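Local coordinates for CCMAN5 (Cellulosimicrobium cellulans, PDB 2XSG), which is a bacterial alpha-mannosidase of glycoside hydrolase family 92 that enables mannose-6-phosphate modification of recombinant lysosomal enzymes made in yeast, probably by removing capping mannose, at residues A[296-299]-A[300-303]; A[308-311]-A[312-316]. All coordinates share one frame; numbering follows the deposited sequence.

Contact 1: residues A[296-299]-A[300-303]; sequences DAST and ATDP
Thr299 O lies over one face of the puckered Pro303 ring, 3.0 Å from Pro303 N, which as a proline nitrogen has no hydrogen to give it, and 3.4 Å from Pro303 CD. The flat group here is the Ser298 carbonyl. Asp302 N reaches Ser298 O at 3.0 Å within the carbonyl plane, with an N-H···O angle of 142°, and Thr301 N adds a weak, bent bond to the same oxygen. Ser298 OG sits between its own backbone N and carbonyl carbon (chi1 64°), which turns it back over the bend: it meets Ala300 CB at 3.6 Å and takes a weak bond from Thr301 N at 3.5 Å. That hydroxyl also bonds the carboxylate of Asp695. Back along the chain, the methyl of Ala297 packs on Asp302 CB at 4.2 Å and, slightly farther off, on Thr301 CG2. The Asp302 carboxylate accepts hydrogen bonds from the backbone N of Leu307 (to OD1) and of Gln308 (to OD2), while Thr301 OG1 bonds Phe693 O and Arg612. With Thr299 and Ala300 both in helical conformation, the stretch is a single helix-like turn closed by an i+4 to i bond, an ST motif headed by Ser298, whose side-chain bond is the weak one.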
ATOM      1  N   ASP A 296     -17.564  -5.829 -17.024  1.00 14.53           N
ATOM      2  CA  ASP A 296     -18.640  -5.400 -17.883  1.00 14.69           C
ATOM      3  C   ASP A 296     -19.509  -4.525 -16.978  1.00 13.99           C
ATOM      4  O   ASP A 296     -20.146  -5.021 -16.051  1.00 13.80           O
ATOM      5  CB  ASP A 296     -19.384  -6.646 -18.413  1.00 15.56           C
ATOM      6  CG  ASP A 296     -20.714  -6.316 -19.097  1.00 18.32           C
ATOM      7  OD1 ASP A 296     -21.048  -5.125 -19.280  1.00 22.17           O
ATOM      8  OD2 ASP A 296     -21.443  -7.269 -19.452  1.00 23.05           O
ATOM      9  N   ALA A 297     -19.493  -3.218 -17.221  1.00 13.33           N
ATOM     10  CA  ALA A 297     -20.223  -2.255 -16.382  1.00 12.88           C
ATOM     11  C   ALA A 297     -21.232  -1.458 -17.215  1.00 12.51           C
ATOM     12  O   ALA A 297     -20.843  -0.630 -18.021  1.00 12.16           O
ATOM     13  CB  ALA A 297     -19.252  -1.317 -15.696  1.00 12.83           C
ATOM     14  N   SER A 298     -22.522  -1.716 -17.002  1.00 12.18           N
ATOM     15  CA  SER A 298     -23.599  -1.035 -17.733  1.00 11.58           C
ATOM     16  C   SER A 298     -23.652   0.449 -17.411  1.00 10.89           C
ATOM     17  O   SER A 298     -23.131   0.895 -16.385  1.00 10.79           O
ATOM     18  CB  SER A 298     -24.965  -1.642 -17.366  1.00 12.12           C
ATOM     19  OG  SER A 298     -25.252  -1.430 -15.974  1.00 11.93           O
ATOM     20  N   THR A 299     -24.318   1.199 -18.281  1.00  9.75           N
ATOM     21  CA  THR A 299     -24.708   2.581 -18.011  1.00  9.13           C
ATOM     22  C   THR A 299     -25.413   2.711 -16.672  1.00  7.80           C
ATOM     23  O   THR A 299     -25.199   3.674 -15.956  1.00  7.49           O
ATOM     24  CB  THR A 299     -25.681   3.092 -19.110  1.00  9.50           C
ATOM     25  OG1 THR A 299     -25.016   3.041 -20.374  1.00 11.95           O
ATOM     26  CG2 THR A 299     -26.137   4.523 -18.827  1.00 10.01           C
ATOM     27  N   ALA A 300     -26.269   1.745 -16.343  1.00  7.20           N
ATOM     28  CA  ALA A 300     -27.076   1.814 -15.119  1.00  7.00           C
ATOM     29  C   ALA A 300     -26.244   1.966 -13.830  1.00  6.44           C
ATOM     30  O   ALA A 300     -26.594   2.752 -12.935  1.00  6.44           O
ATOM     31  CB  ALA A 300     -28.024   0.587 -15.027  1.00  7.01           C
ATOM     32  N   THR A 301     -25.149   1.218 -13.746  1.00  6.30           N
ATOM     33  CA  THR A 301     -24.296   1.220 -12.561  1.00  6.08           C
ATOM     34  C   THR A 301     -23.122   2.222 -12.681  1.00  6.35           C
ATOM     35  O   THR A 301     -22.577   2.669 -11.681  1.00  5.55           O
ATOM     36  CB  THR A 301     -23.768  -0.212 -12.271  1.00  6.20           C
ATOM     37  OG1 THR A 301     -23.277  -0.274 -10.935  1.00  7.30           O
ATOM     38  CG2 THR A 301     -22.659  -0.624 -13.250  1.00  5.36           C
ATOM     39  N   ASP A 302     -22.757   2.572 -13.914  1.00  6.41           N
ATOM     40  CA  ASP A 302     -21.616   3.456 -14.179  1.00  6.93           C
ATOM     41  C   ASP A 302     -21.945   4.364 -15.359  1.00  7.41           C
ATOM     42  O   ASP A 302     -21.404   4.179 -16.446  1.00  7.38           O
ATOM     43  CB  ASP A 302     -20.389   2.595 -14.499  1.00  6.88           C
ATOM     44  CG  ASP A 302     -19.099   3.393 -14.604  1.00  6.45           C
ATOM     45  OD1 ASP A 302     -19.043   4.574 -14.197  1.00  4.92           O
ATOM     46  OD2 ASP A 302     -18.120   2.803 -15.104  1.00  8.48           O
ATOM     47  N   PRO A 303     -22.856   5.340 -15.161  1.00  8.19           N
ATOM     48  CA  PRO A 303     -23.303   6.158 -16.302  1.00  7.98           C
ATOM     49  C   PRO A 303     -22.185   6.977 -16.982  1.00  8.42           C
ATOM     50  O   PRO A 303     -22.245   7.201 -18.191  1.00  8.37           O
ATOM     51  CB  PRO A 303     -24.362   7.081 -15.694  1.00  8.73           C
ATOM     52  CG  PRO A 303     -24.177   7.022 -14.224  1.00  7.97           C
ATOM     53  CD  PRO A 303     -23.491   5.746 -13.886  1.00  8.03           C
TER

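Contact 2: residues A[308-311]-A[312-316]; sequences QRLF and YTHLY
Gln308 begins the contact with Tyr312, one helical turn on. Its carbonyl O takes Tyr312 N at 3.1 Å, and its side chain, bent at chi2, runs beside the tyrosine in the same direction, bringing NE2 to 3.6 Å from Tyr312 CE2 with amide and ring planes 34° apart. Arg309 takes part through its carbonyl. Two donors of Thr313 grip Arg309 O from opposite faces of the carbonyl plane, OG1 at 2.7 Å and the backbone N at 2.9 Å. The hydroxyl can do this because it stands beside its own backbone N (chi1 -62°), the usual way a threonine inside a helix folds back on the preceding turn; OG1 is also bonded to Asp14 N. All of this lies on helix 306-318 of the GH92 catalytic region, a largely buried helix whose one flank packs on strand 293-296 and helix 665-675. Leu310 lies alongside His314, its CD2 3.6 Å from His314 NE2; the other ring nitrogen, ND1, is tied to Ser667. Phe311 makes a T-shaped stack with its neighbour Tyr312, centroids 5.1 Å apart and planes at 89°. Its CD2 stands 3.8 Å above the centre of the tyrosine ring, while Tyr312 OH bonds Val293 O on the adjoining strand. Putting a leucine in place of Tyr312 would probably leave Val293 O without this partner and the edge of Phe311 without an aromatic face to rest on. The next atom of the same ring edge, Phe311 CE2, touches Leu315 CD2 at 4.1 Å, both residues also packing on Val293 and Val671.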
ATOM      1  N   GLN A 308     -15.570   2.489 -13.565  1.00  6.14           N
ATOM      2  CA  GLN A 308     -14.670   1.509 -14.194  1.00  7.75           C
ATOM      3  C   GLN A 308     -13.206   2.014 -14.191  1.00  7.41           C
ATOM      4  O   GLN A 308     -12.267   1.237 -13.942  1.00  6.91           O
ATOM      5  CB  GLN A 308     -15.182   1.129 -15.607  1.00  7.97           C
ATOM      6  CG  GLN A 308     -14.183   0.504 -16.554  1.00 12.64           C
ATOM      7  CD  GLN A 308     -14.806  -0.534 -17.515  1.00 17.89           C
ATOM      8  OE1 GLN A 308     -16.023  -0.545 -17.751  1.00 21.22           O
ATOM      9  NE2 GLN A 308     -13.970  -1.408 -18.054  1.00 17.12           N
ATOM     10  N   ARG A 309     -13.021   3.310 -14.451  1.00  7.00           N
ATOM     11  CA  ARG A 309     -11.686   3.909 -14.387  1.00  7.83           C
ATOM     12  C   ARG A 309     -11.131   3.862 -12.955  1.00  7.44           C
ATOM     13  O   ARG A 309      -9.945   3.574 -12.733  1.00  7.58           O
ATOM     14  CB  ARG A 309     -11.721   5.346 -14.894  1.00  7.75           C
ATOM     15  CG  ARG A 309     -11.728   5.463 -16.398  1.00 10.70           C
ATOM     16  CD  ARG A 309     -12.383   6.759 -16.828  1.00 14.19           C
ATOM     17  NE  ARG A 309     -11.931   7.187 -18.143  1.00 18.44           N
ATOM     18  CZ  ARG A 309     -12.421   6.751 -19.300  1.00 22.18           C
ATOM     19  NH1 ARG A 309     -13.396   5.839 -19.336  1.00 25.79           N
ATOM     20  NH2 ARG A 309     -11.925   7.222 -20.435  1.00 22.93           N
ATOM     21  N   LEU A 310     -12.005   4.145 -11.990  1.00  7.39           N
ATOM     22  CA  LEU A 310     -11.651   4.082 -10.582  1.00  6.95           C
ATOM     23  C   LEU A 310     -11.230   2.675 -10.222  1.00  6.71           C
ATOM     24  O   LEU A 310     -10.191   2.493  -9.601  1.00  7.42           O
ATOM     25  CB  LEU A 310     -12.817   4.486  -9.693  1.00  6.96           C
ATOM     26  CG  LEU A 310     -12.857   5.889  -9.148  1.00  7.38           C
ATOM     27  CD1 LEU A 310     -14.147   6.025  -8.325  1.00  8.36           C
ATOM     28  CD2 LEU A 310     -11.598   6.235  -8.307  1.00  6.47           C
ATOM     29  N   PHE A 311     -12.014   1.673 -10.628  1.00  6.10           N
ATOM     30  CA  PHE A 311     -11.600   0.292 -10.404  1.00  5.21           C
ATOM     31  C   PHE A 311     -10.181  -0.000 -10.920  1.00  5.13           C
ATOM     32  O   PHE A 311      -9.333  -0.502 -10.160  1.00  4.80           O
ATOM     33  CB  PHE A 311     -12.597  -0.702 -10.999  1.00  4.65           C
ATOM     34  CG  PHE A 311     -12.211  -2.117 -10.788  1.00  3.99           C
ATOM     35  CD1 PHE A 311     -12.490  -2.752  -9.580  1.00  4.38           C
ATOM     36  CD2 PHE A 311     -11.522  -2.818 -11.772  1.00  2.00           C
ATOM     37  CE1 PHE A 311     -12.097  -4.055  -9.372  1.00  2.98           C
ATOM     38  CE2 PHE A 311     -11.119  -4.123 -11.562  1.00  3.04           C
ATOM     39  CZ  PHE A 311     -11.414  -4.747 -10.361  1.00  4.18           C
ATOM     40  N   TYR A 312      -9.930   0.285 -12.200  1.00  4.62           N
ATOM     41  CA  TYR A 312      -8.641  -0.067 -12.812  1.00  4.28           C
ATOM     42  C   TYR A 312      -7.458   0.739 -12.251  1.00  4.25           C
ATOM     43  O   TYR A 312      -6.338   0.223 -12.168  1.00  4.02           O
ATOM     44  CB  TYR A 312      -8.692  -0.089 -14.355  1.00  4.30           C
ATOM     45  CG  TYR A 312      -9.398  -1.346 -14.849  1.00  4.79           C
ATOM     46  CD1 TYR A 312      -8.782  -2.613 -14.748  1.00  4.94           C
ATOM     47  CD2 TYR A 312     -10.680  -1.285 -15.371  1.00  3.40           C
ATOM     48  CE1 TYR A 312      -9.437  -3.761 -15.164  1.00  2.64           C
ATOM     49  CE2 TYR A 312     -11.347  -2.426 -15.793  1.00  3.53           C
ATOM     50  CZ  TYR A 312     -10.721  -3.668 -15.670  1.00  3.02           C
ATOM     51  OH  TYR A 312     -11.378  -4.792 -16.086  1.00  2.10           O
ATOM     52  N   THR A 313      -7.725   1.981 -11.865  1.00  3.99           N
ATOM     53  CA  THR A 313      -6.742   2.822 -11.204  1.00  3.87           C
ATOM     54  C   THR A 313      -6.335   2.179  -9.868  1.00  4.37           C
ATOM     55  O   THR A 313      -5.145   2.100  -9.543  1.00  3.58           O
ATOM     56  CB  THR A 313      -7.285   4.254 -10.977  1.00  4.61           C
ATOM     57  OG1 THR A 313      -7.579   4.872 -12.245  1.00  2.83           O
ATOM     58  CG2 THR A 313      -6.273   5.107 -10.191  1.00  3.47           C
ATOM     59  N   HIS A 314      -7.320   1.710  -9.106  1.00  3.68           N
ATOM     60  CA  HIS A 314      -7.024   1.091  -7.816  1.00  4.29           C
ATOM     61  C   HIS A 314      -6.491  -0.338  -7.954  1.00  4.18           C
ATOM     62  O   HIS A 314      -5.683  -0.792  -7.118  1.00  4.46           O
ATOM     63  CB  HIS A 314      -8.210   1.186  -6.847  1.00  3.78           C
ATOM     64  CG  HIS A 314      -8.527   2.594  -6.447  1.00  4.89           C
ATOM     65  ND1 HIS A 314      -7.591   3.429  -5.878  1.00  6.14           N
ATOM     66  CD2 HIS A 314      -9.661   3.324  -6.560  1.00  2.94           C
ATOM     67  CE1 HIS A 314      -8.134   4.608  -5.649  1.00  3.28           C
ATOM     68  NE2 HIS A 314      -9.394   4.567  -6.041  1.00  4.88           N
ATOM     69  N   LEU A 315      -6.902  -1.048  -9.004  1.00  3.33           N
ATOM     70  CA  LEU A 315      -6.241  -2.320  -9.296  1.00  3.00           C
ATOM     71  C   LEU A 315      -4.742  -2.069  -9.576  1.00  3.01           C
ATOM     72  O   LEU A 315      -3.859  -2.798  -9.066  1.00  2.44           O
ATOM     73  CB  LEU A 315      -6.909  -3.056 -10.461  1.00  2.86           C
ATOM     74  CG  LEU A 315      -6.540  -4.521 -10.722  1.00  2.78           C
ATOM     75  CD1 LEU A 315      -6.924  -5.443  -9.546  1.00  4.34           C
ATOM     76  CD2 LEU A 315      -7.166  -5.038 -12.016  1.00  3.53           C
ATOM     77  N   TYR A 316      -4.452  -1.031 -10.363  1.00  2.52           N
ATOM     78  CA  TYR A 316      -3.062  -0.632 -10.621  1.00  2.15           C
ATOM     79  C   TYR A 316      -2.300  -0.399  -9.295  1.00  2.52           C
ATOM     80  O   TYR A 316      -1.212  -0.904  -9.106  1.00  2.00           O
ATOM     81  CB  TYR A 316      -3.031   0.589 -11.547  1.00  2.39           C
ATOM     82  CG  TYR A 316      -1.723   1.351 -11.603  1.00  2.59           C
ATOM     83  CD1 TYR A 316      -0.688   0.959 -12.462  1.00  3.52           C
ATOM     84  CD2 TYR A 316      -1.525   2.479 -10.813  1.00  2.02           C
ATOM     85  CE1 TYR A 316       0.526   1.675 -12.511  1.00  4.17           C
ATOM     86  CE2 TYR A 316      -0.327   3.189 -10.853  1.00  4.06           C
ATOM     87  CZ  TYR A 316       0.692   2.787 -11.704  1.00  3.51           C
ATOM     88  OH  TYR A 316       1.877   3.502 -11.745  1.00  2.98           O
TER

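In the fold
Coming from the N terminus, the chain leaves strand 293-296, an outermost strand of a mixed sheet, and makes the turn of contact 1 straight away. That turn closes before helix 306-318 begins, and contact 2 then lies wholly on the helix, so the two follow in series and neither nest nor cross. Their centres are about 15 Å apart, yet they touch: Asp302 OD2 is 3.0 Å from Gln308 N, a probable hydrogen bond, and Ala297 CB packs against Gln308 OE1. Contact 1 ties the loop to residues 693-695 ahead of strand 696-700; contact 2 brings the helix back against strand 293-296 and onto helix 665-675.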